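CSOR (Streptomyces lividans, PDB 4ADZ) is a copper-sensing transcriptional regulator that probably represses copper-responsive genes by binding their operator DNA and releases it when it takes up copper(I). Local coordinates at residues 102-107 / 124-129; 95-100 / 131-136; 66-71 / 79-84. All coordinates share one frame; numbering follows the deposited sequence.

Contact 1: residues 102-107 / 124-129; sequences EHLRHC and EEATKA. With SO4 (sulfate ion), chain C; SO4 (sulfate ion), chain G.
Leu104 and His103 of helix 78-114 meet Ala126 of helix 116-134 in a sparse helix-helix contact of the all-helical CsoR fold. Leu104 brings the tip of one branch, CD2, to within 4.2 Å of Ala126 CB. The imidazole of His103 turns its edge to the same methyl, with CD2 at 4.5 Å from Ala126 CB. Alanine is short enough to accept both larger side chains in this buried place.

The polar link is made by water. Water 1 lies in the plane of the His103 ring, 2.7 Å from NE2, and donates to Glu125 OE1, which also takes a hydrogen bond from Tyr77 OH of the third subunit. With His103 CG anti to the backbone N (chi1 -179°), the ring lies between the chain C sulfate and water 1. The other nitrogen is bound as well: His103 ND1 donates almost straight (175°) to O2 of the chain C sulfate, 2.6 Å away, so both ring nitrogens are held and the flip of the ring is fixed. Cys107 SG sits over one face, offset toward the rim, and Cys78 of the third subunit packs on His103. This Cys-His-Cys grouping is consistent with the copper(I) site of CsoR proteins, here without metal.

Further out, His106 joins two sulfates, probably from the crystallisation liquor. His106 ND1 donates to O3 of the chain C ion at 2.9 Å, while Arg105 NE and His106 NE2 share the chain G ion, His106 NE2 reaching its O4 at 2.8 Å.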
loop_
_atom_site.group_PDB
_atom_site.type_symbol
_atom_site.label_atom_id
_atom_site.label_comp_id
_atom_site.label_asym_id
_atom_site.label_seq_id
_atom_site.Cartn_x
_atom_site.Cartn_y
_atom_site.Cartn_z
ATOM N N GLU A 102 -1.896 9.465 18.159
ATOM C CA GLU A 102 -2.558 9.808 19.401
ATOM C C GLU A 102 -2.482 8.621 20.399
ATOM O O GLU A 102 -2.143 8.794 21.591
ATOM C CB GLU A 102 -4.021 10.222 19.140
ATOM C CG GLU A 102 -4.808 10.501 20.410
ATOM C CD GLU A 102 -6.275 10.939 20.163
ATOM O OE1 GLU A 102 -6.732 10.937 18.991
ATOM O OE2 GLU A 102 -6.958 11.261 21.165
ATOM N N HIS A 103 -2.730 7.422 19.904
ATOM C CA HIS A 103 -2.615 6.211 20.729
ATOM C C HIS A 103 -1.232 5.986 21.259
ATOM O O HIS A 103 -1.050 5.695 22.476
ATOM C CB HIS A 103 -2.999 5.020 19.912
ATOM C CG HIS A 103 -2.934 3.720 20.657
ATOM N ND1 HIS A 103 -3.600 3.523 21.835
ATOM C CD2 HIS A 103 -2.352 2.513 20.314
ATOM C CE1 HIS A 103 -3.422 2.231 22.213
ATOM N NE2 HIS A 103 -2.613 1.637 21.312
ATOM N N LEU A 104 -0.222 6.135 20.408
ATOM C CA LEU A 104 1.161 5.987 20.845
ATOM C C LEU A 104 1.604 7.051 21.871
ATOM O O LEU A 104 2.313 6.717 22.838
ATOM C CB LEU A 104 2.135 5.949 19.650
ATOM C CG LEU A 104 1.963 4.679 18.780
ATOM C CD1 LEU A 104 2.733 4.803 17.437
ATOM C CD2 LEU A 104 2.324 3.360 19.497
ATOM N N ARG A 105 1.156 8.285 21.668
ATOM C CA ARG A 105 1.345 9.348 22.633
ATOM C C ARG A 105 0.742 8.956 23.992
ATOM O O ARG A 105 1.368 9.191 25.070
ATOM C CB ARG A 105 0.782 10.670 22.136
ATOM C CG ARG A 105 1.686 11.326 21.096
ATOM C CD ARG A 105 0.997 12.504 20.431
ATOM N NE ARG A 105 0.716 13.558 21.381
ATOM C CZ ARG A 105 1.538 14.590 21.636
ATOM N NH1 ARG A 105 2.699 14.738 20.998
ATOM N NH2 ARG A 105 1.192 15.497 22.546
ATOM N N HIS A 106 -0.460 8.427 23.977
ATOM C CA HIS A 106 -1.055 7.961 25.233
ATOM C C HIS A 106 -0.300 6.868 25.902
ATOM O O HIS A 106 -0.197 6.867 27.137
ATOM C CB HIS A 106 -2.517 7.609 25.048
ATOM C CG HIS A 106 -3.361 8.777 24.613
ATOM N ND1 HIS A 106 -4.676 8.683 24.444
ATOM C CD2 HIS A 106 -3.018 10.104 24.302
ATOM C CE1 HIS A 106 -5.163 9.857 24.051
ATOM N NE2 HIS A 106 -4.151 10.728 23.976
ATOM N N CYS A 107 0.218 5.924 25.127
ATOM C CA CYS A 107 1.042 4.820 25.660
ATOM C C CYS A 107 2.315 5.379 26.312
ATOM O O CYS A 107 2.716 4.963 27.454
ATOM C CB CYS A 107 1.437 3.847 24.592
ATOM S SG CYS A 107 0.055 2.864 23.991
ATOM N N GLU A 124 2.830 -4.636 20.741
ATOM C CA GLU A 124 2.533 -5.768 19.835
ATOM C C GLU A 124 1.199 -5.511 19.111
ATOM O O GLU A 124 1.135 -5.635 17.899
ATOM C CB GLU A 124 2.467 -7.100 20.543
ATOM C CG GLU A 124 2.074 -8.256 19.622
ATOM C CD GLU A 124 2.300 -9.632 20.238
ATOM O OE1 GLU A 124 2.814 -9.722 21.374
ATOM O OE2 GLU A 124 1.969 -10.620 19.564
ATOM N N GLU A 125 0.200 -5.072 19.857
ATOM C CA GLU A 125 -1.096 -4.788 19.267
ATOM C C GLU A 125 -0.992 -3.650 18.254
ATOM O O GLU A 125 -1.584 -3.747 17.168
ATOM C CB GLU A 125 -2.093 -4.378 20.352
ATOM C CG GLU A 125 -3.535 -4.169 19.856
ATOM C CD GLU A 125 -4.449 -3.623 20.948
ATOM O OE1 GLU A 125 -4.016 -2.708 21.754
ATOM O OE2 GLU A 125 -5.614 -4.089 20.936
ATOM N N ALA A 126 -0.307 -2.577 18.579
ATOM C CA ALA A 126 -0.178 -1.437 17.645
ATOM C C ALA A 126 0.580 -1.865 16.367
ATOM O O ALA A 126 0.240 -1.470 15.241
ATOM C CB ALA A 126 0.520 -0.277 18.321
ATOM N N THR A 127 1.587 -2.713 16.559
ATOM C CA THR A 127 2.390 -3.156 15.459
ATOM C C THR A 127 1.499 -4.001 14.512
ATOM O O THR A 127 1.598 -3.872 13.286
ATOM C CB THR A 127 3.593 -4.007 15.924
ATOM O OG1 THR A 127 4.434 -3.204 16.760
ATOM C CG2 THR A 127 4.457 -4.495 14.619
ATOM N N LYS A 128 0.656 -4.857 15.056
ATOM C CA LYS A 128 -0.259 -5.617 14.240
ATOM C C LYS A 128 -1.256 -4.727 13.430
ATOM O O LYS A 128 -1.476 -4.951 12.228
ATOM C CB LYS A 128 -1.007 -6.670 15.042
ATOM C CG LYS A 128 -0.147 -7.853 15.477
ATOM C CD LYS A 128 -0.872 -8.819 16.384
ATOM C CE LYS A 128 0.141 -9.822 16.941
ATOM N NZ LYS A 128 -0.516 -10.924 17.684
ATOM N N ALA A 129 -1.810 -3.713 14.102
ATOM C CA ALA A 129 -2.684 -2.747 13.451
ATOM C C ALA A 129 -1.897 -2.042 12.342
ATOM O O ALA A 129 -2.434 -1.798 11.272
ATOM C CB ALA A 129 -3.250 -1.706 14.430
HETATM S S SO4 C . -5.702 4.859 24.356
HETATM O O1 SO4 C . -4.800 3.798 24.951
HETATM O O2 SO4 C . -5.083 5.273 23.085
HETATM O O3 SO4 C . -5.709 6.089 25.220
HETATM O O4 SO4 C . -7.078 4.257 24.382
HETATM S S SO4 G . -2.693 14.135 23.454
HETATM O O1 SO4 G . -2.503 14.320 24.903
HETATM O O2 SO4 G . -1.548 13.346 22.952
HETATM O O3 SO4 G . -2.671 15.473 22.812
HETATM O O4 SO4 G . -3.987 13.442 23.185
HETATM O O HOH W 1 -2.022 -0.963 21.146
#

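Contact 2: residues 95-100 / 131-136; sequences FALQLL and GRLLRT
Ala96 meets the forked end of Leu133 where helix 116-134, the last of the CsoR fold, runs out beside helix 78-114. The apolar contact is small and wholly made of methyl groups. Ala96 CB faces both branches of Leu133 equally, with CD1 and CD2 each 4.0 Å from it. Leu133 reaches that far because its CG stands anti to the backbone N (chi1 -175°), which sets both methyls against Ala96 CB. The CD2 branch of Leu133 also has a looser touch, 4.5 Å from Leu97 CD2. A small alanine opposite a long leucine suits backbones whose nearest CA atoms, those of Ala96 and Leu133, are 8.1 Å apart.

The same kind of packing continues into the tetramer. Leu133 also lies on Leu134 of the second subunit, and Leu97 on Gly131 of that subunit, so the leucines belong to an interface as well as to the chain's own interior. On another side of helix 78-114, Phe95 rests on Leu58 of helix 48-73, with Leu99 CD1 over one face of its ring.

Backbone hydrogen bonds trace the end of the helix. The four-residue bond from Arg135 N to Gly131 O is weak, and three-residue bonds appear, Arg135 N to Arg132 O and Thr136 N to Leu133 O, both at 3.2 Å. The side chain of Arg135 turns back over this last turn, and its guanidinium lays one face on Gly131 O, which stands 3.5 Å above the centre of the plane.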
loop_
_atom_site.group_PDB
_atom_site.type_symbol
_atom_site.label_atom_id
_atom_site.label_comp_id
_atom_site.label_asym_id
_atom_site.label_seq_id
_atom_site.Cartn_x
_atom_site.Cartn_y
_atom_site.Cartn_z
ATOM N N PHE A 95 -6.229 9.674 8.307
ATOM C CA PHE A 95 -7.087 9.541 9.531
ATOM C C PHE A 95 -6.510 8.429 10.453
ATOM O O PHE A 95 -6.308 8.640 11.680
ATOM C CB PHE A 95 -8.540 9.227 9.129
ATOM C CG PHE A 95 -9.453 8.859 10.291
ATOM C CD1 PHE A 95 -9.985 9.827 11.131
ATOM C CD2 PHE A 95 -9.796 7.556 10.519
ATOM C CE1 PHE A 95 -10.817 9.468 12.200
ATOM C CE2 PHE A 95 -10.652 7.191 11.565
ATOM C CZ PHE A 95 -11.146 8.147 12.406
ATOM N N ALA A 96 -6.166 7.297 9.876
ATOM C CA ALA A 96 -5.648 6.135 10.636
ATOM C C ALA A 96 -4.324 6.532 11.329
ATOM O O ALA A 96 -4.119 6.260 12.520
ATOM C CB ALA A 96 -5.441 4.933 9.723
ATOM N N LEU A 97 -3.472 7.248 10.618
ATOM C CA LEU A 97 -2.172 7.650 11.178
ATOM C C LEU A 97 -2.317 8.613 12.314
ATOM O O LEU A 97 -1.573 8.550 13.300
ATOM C CB LEU A 97 -1.267 8.236 10.107
ATOM C CG LEU A 97 -0.695 7.293 9.084
ATOM C CD1 LEU A 97 -0.179 8.066 7.847
ATOM C CD2 LEU A 97 0.421 6.487 9.727
ATOM N N GLN A 98 -3.282 9.514 12.215
ATOM C CA GLN A 98 -3.561 10.452 13.288
ATOM C C GLN A 98 -4.041 9.717 14.546
ATOM O O GLN A 98 -3.598 10.019 15.671
ATOM C CB GLN A 98 -4.614 11.450 12.862
ATOM C CG GLN A 98 -4.036 12.556 11.980
ATOM N N LEU A 99 -4.924 8.747 14.350
ATOM C CA LEU A 99 -5.383 7.931 15.520
ATOM C C LEU A 99 -4.217 7.104 16.103
ATOM O O LEU A 99 -4.074 7.010 17.324
ATOM C CB LEU A 99 -6.538 7.020 15.157
ATOM C CG LEU A 99 -7.973 7.517 15.294
ATOM C CD1 LEU A 99 -8.090 8.755 14.433
ATOM C CD2 LEU A 99 -8.858 6.359 14.833
ATOM N N LEU A 100 -3.352 6.588 15.257
ATOM C CA LEU A 100 -2.226 5.801 15.748
ATOM C C LEU A 100 -1.253 6.673 16.545
ATOM O O LEU A 100 -0.793 6.301 17.617
ATOM C CB LEU A 100 -1.495 5.187 14.598
ATOM C CG LEU A 100 -0.332 4.331 14.970
ATOM C CD1 LEU A 100 -0.918 3.123 15.750
ATOM C CD2 LEU A 100 0.435 3.918 13.729
ATOM N N GLY A 131 0.637 -3.276 10.675
ATOM C CA GLY A 131 0.746 -4.300 9.613
ATOM C C GLY A 131 -0.508 -4.385 8.750
ATOM O O GLY A 131 -0.417 -4.417 7.514
ATOM N N ARG A 132 -1.676 -4.302 9.384
ATOM C CA ARG A 132 -2.929 -4.427 8.669
ATOM C C ARG A 132 -3.109 -3.160 7.782
ATOM O O ARG A 132 -3.505 -3.271 6.599
ATOM C CB ARG A 132 -4.059 -4.698 9.653
ATOM C CG ARG A 132 -5.477 -4.625 9.106
ATOM C CD ARG A 132 -5.917 -5.852 8.337
ATOM N NE ARG A 132 -7.216 -5.530 7.743
ATOM C CZ ARG A 132 -7.784 -6.089 6.682
ATOM N NH1 ARG A 132 -7.220 -7.113 6.027
ATOM N NH2 ARG A 132 -8.969 -5.596 6.293
ATOM N N LEU A 133 -2.774 -2.001 8.328
ATOM C CA LEU A 133 -2.732 -0.730 7.586
ATOM C C LEU A 133 -1.798 -0.788 6.376
ATOM O O LEU A 133 -2.156 -0.316 5.261
ATOM C CB LEU A 133 -2.310 0.416 8.493
ATOM C CG LEU A 133 -2.289 1.870 8.012
ATOM C CD1 LEU A 133 -3.593 2.261 7.331
ATOM C CD2 LEU A 133 -2.061 2.806 9.208
ATOM N N LEU A 134 -0.633 -1.370 6.557
ATOM C CA LEU A 134 0.300 -1.517 5.449
ATOM C C LEU A 134 -0.200 -2.361 4.282
ATOM O O LEU A 134 0.268 -2.188 3.152
ATOM C CB LEU A 134 1.660 -1.977 5.964
ATOM C CG LEU A 134 2.470 -0.986 6.838
ATOM C CD1 LEU A 134 3.748 -1.684 7.282
ATOM C CD2 LEU A 134 2.753 0.371 6.195
ATOM N N ARG A 135 -1.094 -3.296 4.549
ATOM C CA ARG A 135 -1.608 -4.236 3.574
ATOM C C ARG A 135 -2.762 -3.663 2.784
ATOM O O ARG A 135 -3.336 -4.371 1.935
ATOM C CB ARG A 135 -2.119 -5.508 4.245
ATOM C CG ARG A 135 -1.074 -6.526 4.573
ATOM C CD ARG A 135 -1.746 -7.809 5.065
ATOM N NE ARG A 135 -2.245 -7.741 6.443
ATOM C CZ ARG A 135 -1.482 -7.824 7.547
ATOM N NH1 ARG A 135 -0.152 -7.967 7.472
ATOM N NH2 ARG A 135 -2.048 -7.761 8.742
ATOM N N THR A 136 -3.128 -2.420 3.097
ATOM C CA THR A 136 -3.942 -1.605 2.198
ATOM C C THR A 136 -2.999 -0.543 1.603
ATOM O O THR A 136 -3.364 0.612 1.400
ATOM C CB THR A 136 -5.176 -0.970 2.902
ATOM O OG1 THR A 136 -5.615 -1.764 4.036
ATOM C CG2 THR A 136 -6.296 -0.829 1.928
ATOM O OXT THR A 136 -1.814 -0.805 1.284
#

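Contact 3: residues 66-71 / 79-84; sequences RGLQRM and IDILTQ. With SO4 (sulfate ion), chain D; SO4 (sulfate ion), chain F.
Met71, Ile81 and Leu68 have the most surface buried where segments 66-71 and 79-84 run nearly antiparallel (173°), their axes 10.2 Å apart at closest. Met71 does most of the work. Its CB packs against Ile81 CG1 at 3.8 Å, and its flexible thioether then bends at chi3 (96°), so that the terminal methyl swings across Asp80 at about a right angle. There Met71 CE lies 3.5 Å from Asp80 OD2 and equally close to Asp80 O. Methionine suits this partly exposed edge, for its unbranched chain can follow the neighbouring helix.

Ile81 is gripped by both of its branches: CG1 serves Met71, while CG2 meets Leu68 CD2 at 3.7 Å. A beta-branched residue can thus meet two neighbours, one with each branch from CB. Leu68 in turn presses the same CD2 on the aliphatic part of Gln84, tightly, at 3.3 Å from CG.

Gln84 uses its chain for packing and its amide for polar bonding. The bend at chi2 (78°) lets NE2 donate to Gln64 O of helix 48-73; the nearby Gly67, lacking a side chain, lets it come close.

On the outer surface Arg66 and Arg70, one turn apart, converge on one oxygen of the chain D sulfate: Arg66 NE donates to O1 at 2.8 Å and Arg70 NH1 to O1 at 2.9 Å. The ion probably came from the crystallisation liquor; these arginines could meet DNA phosphates in a similar way, though no DNA is bound here. The Met71, Ile81 and Leu68 packing closes the antiparallel hairpin of the first two helices of the CsoR fold.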
loop_
_atom_site.group_PDB
_atom_site.type_symbol
_atom_site.label_atom_id
_atom_site.label_comp_id
_atom_site.label_asym_id
_atom_site.label_seq_id
_atom_site.Cartn_x
_atom_site.Cartn_y
_atom_site.Cartn_z
ATOM N N ARG A 66 -19.966 9.809 -1.179
ATOM C CA ARG A 66 -21.172 10.252 -1.847
ATOM C C ARG A 66 -20.860 10.730 -3.254
ATOM O O ARG A 66 -21.629 10.458 -4.183
ATOM C CB ARG A 66 -21.894 11.351 -1.039
ATOM C CG ARG A 66 -22.534 10.758 0.224
ATOM C CD ARG A 66 -23.529 11.719 0.892
ATOM N NE ARG A 66 -22.898 12.970 1.166
ATOM C CZ ARG A 66 -22.294 13.322 2.309
ATOM N NH1 ARG A 66 -22.289 12.550 3.335
ATOM N NH2 ARG A 66 -21.719 14.474 2.391
ATOM N N GLY A 67 -19.774 11.476 -3.384
ATOM C CA GLY A 67 -19.212 11.859 -4.682
ATOM C C GLY A 67 -18.938 10.714 -5.625
ATOM O O GLY A 67 -19.327 10.753 -6.817
ATOM N N LEU A 68 -18.315 9.656 -5.118
ATOM C CA LEU A 68 -18.134 8.459 -5.904
ATOM C C LEU A 68 -19.453 7.864 -6.399
ATOM O O LEU A 68 -19.559 7.387 -7.546
ATOM C CB LEU A 68 -17.386 7.380 -5.103
ATOM C CG LEU A 68 -15.906 7.658 -4.897
ATOM C CD1 LEU A 68 -15.368 6.666 -3.847
ATOM C CD2 LEU A 68 -15.182 7.614 -6.248
ATOM N N GLN A 69 -20.471 7.829 -5.533
ATOM C CA GLN A 69 -21.770 7.270 -5.970
ATOM C C GLN A 69 -22.375 8.084 -7.106
ATOM O O GLN A 69 -22.893 7.500 -8.048
ATOM C CB GLN A 69 -22.752 7.225 -4.779
ATOM C CG GLN A 69 -22.210 6.316 -3.680
ATOM C CD GLN A 69 -22.992 6.373 -2.362
ATOM O OE1 GLN A 69 -22.868 7.343 -1.609
ATOM N NE2 GLN A 69 -23.760 5.331 -2.061
ATOM N N ARG A 70 -22.311 9.394 -6.987
ATOM C CA ARG A 70 -22.813 10.312 -8.027
ATOM C C ARG A 70 -22.019 10.116 -9.316
ATOM O O ARG A 70 -22.592 10.134 -10.414
ATOM C CB ARG A 70 -22.743 11.763 -7.623
ATOM C CG ARG A 70 -23.780 12.104 -6.542
ATOM C CD ARG A 70 -23.921 13.600 -6.389
ATOM N NE ARG A 70 -22.712 14.245 -5.916
ATOM C CZ ARG A 70 -22.338 14.352 -4.644
ATOM N NH1 ARG A 70 -23.090 13.871 -3.628
ATOM N NH2 ARG A 70 -21.244 15.028 -4.380
ATOM N N MET A 71 -20.717 9.911 -9.217
ATOM C CA MET A 71 -19.918 9.692 -10.453
ATOM C C MET A 71 -20.316 8.429 -11.147
ATOM O O MET A 71 -20.420 8.385 -12.395
ATOM C CB MET A 71 -18.419 9.659 -10.128
ATOM C CG MET A 71 -17.859 10.980 -9.731
ATOM S SD MET A 71 -16.199 10.838 -8.943
ATOM C CE MET A 71 -15.152 11.127 -10.334
ATOM N N ILE A 79 -11.405 6.354 -15.108
ATOM C CA ILE A 79 -10.171 6.876 -14.554
ATOM C C ILE A 79 -10.395 8.042 -13.565
ATOM O O ILE A 79 -9.734 8.118 -12.578
ATOM C CB ILE A 79 -9.131 7.255 -15.648
ATOM C CG1 ILE A 79 -8.860 6.028 -16.535
ATOM C CG2 ILE A 79 -7.856 7.844 -15.041
ATOM C CD1 ILE A 79 -8.142 4.857 -15.864
ATOM N N ASP A 80 -11.342 8.938 -13.859
ATOM C CA ASP A 80 -11.674 10.045 -13.013
ATOM C C ASP A 80 -12.231 9.454 -11.696
ATOM O O ASP A 80 -11.908 9.968 -10.625
ATOM C CB ASP A 80 -12.696 10.927 -13.728
ATOM C CG ASP A 80 -12.893 12.251 -13.107
ATOM O OD1 ASP A 80 -11.934 12.840 -12.577
ATOM O OD2 ASP A 80 -14.040 12.791 -13.187
ATOM N N ILE A 81 -13.001 8.370 -11.793
ATOM C CA ILE A 81 -13.486 7.722 -10.567
ATOM C C ILE A 81 -12.331 7.146 -9.747
ATOM O O ILE A 81 -12.290 7.299 -8.498
ATOM C CB ILE A 81 -14.558 6.653 -10.859
ATOM C CG1 ILE A 81 -15.782 7.297 -11.552
ATOM C CG2 ILE A 81 -15.008 5.989 -9.545
ATOM C CD1 ILE A 81 -16.873 6.321 -12.042
ATOM N N LEU A 82 -11.418 6.446 -10.412
ATOM C CA LEU A 82 -10.216 5.928 -9.742
ATOM C C LEU A 82 -9.423 6.991 -9.055
ATOM O O LEU A 82 -9.006 6.828 -7.898
ATOM C CB LEU A 82 -9.341 5.127 -10.689
ATOM C CG LEU A 82 -9.927 3.864 -11.279
ATOM C CD1 LEU A 82 -8.935 3.166 -12.256
ATOM C CD2 LEU A 82 -10.342 2.901 -10.196
ATOM N N THR A 83 -9.261 8.157 -9.671
ATOM C CA THR A 83 -8.587 9.240 -9.015
ATOM C C THR A 83 -9.240 9.639 -7.666
ATOM O O THR A 83 -8.551 9.892 -6.656
ATOM C CB THR A 83 -8.481 10.465 -9.962
ATOM O OG1 THR A 83 -7.727 10.060 -11.090
ATOM C CG2 THR A 83 -7.795 11.690 -9.283
ATOM N N GLN A 84 -10.569 9.720 -7.659
ATOM C CA GLN A 84 -11.331 10.056 -6.458
ATOM C C GLN A 84 -11.269 8.884 -5.439
ATOM O O GLN A 84 -11.231 9.159 -4.237
ATOM C CB GLN A 84 -12.776 10.308 -6.841
ATOM C CG GLN A 84 -13.728 10.547 -5.698
ATOM C CD GLN A 84 -13.683 11.914 -5.088
ATOM O OE1 GLN A 84 -12.792 12.782 -5.396
ATOM N NE2 GLN A 84 -14.722 12.165 -4.214
HETATM S S SO4 D . -23.382 16.158 -0.830
HETATM O O1 SO4 D . -22.689 14.835 -0.930
HETATM O O2 SO4 D . -24.745 15.799 -1.296
HETATM O O3 SO4 D . -22.783 17.176 -1.739
HETATM O O4 SO4 D . -23.234 16.665 0.513
HETATM S S SO4 F . -24.899 10.215 4.126
HETATM O O1 SO4 F . -23.570 10.608 3.669
HETATM O O2 SO4 F . -25.389 9.154 3.203
HETATM O O3 SO4 F . -25.872 11.330 4.153
HETATM O O4 SO4 F . -24.785 9.691 5.517
#

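In the fold
All three contacts use the long helix 78-114. Along the chain contact 3 comes first, joining this helix to helix 48-73; contacts 1 and 2 follow, joining it to helix 116-134, with contact 1 nested inside the loop that contact 2 closes. These two are neighbours, their centres about 11 Å apart and their segments adjoining in sequence. Contact 3 lies about 23 Å from contact 2 and about 33 Å from contact 1, centre to centre, and across the chain's centre from the latter. Helix 78-114 therefore runs from its pairing with helix 48-73 to the region that probably senses copper. Every contact also touches the third subunit, so helix packing and tetramer interface are built from the same helices.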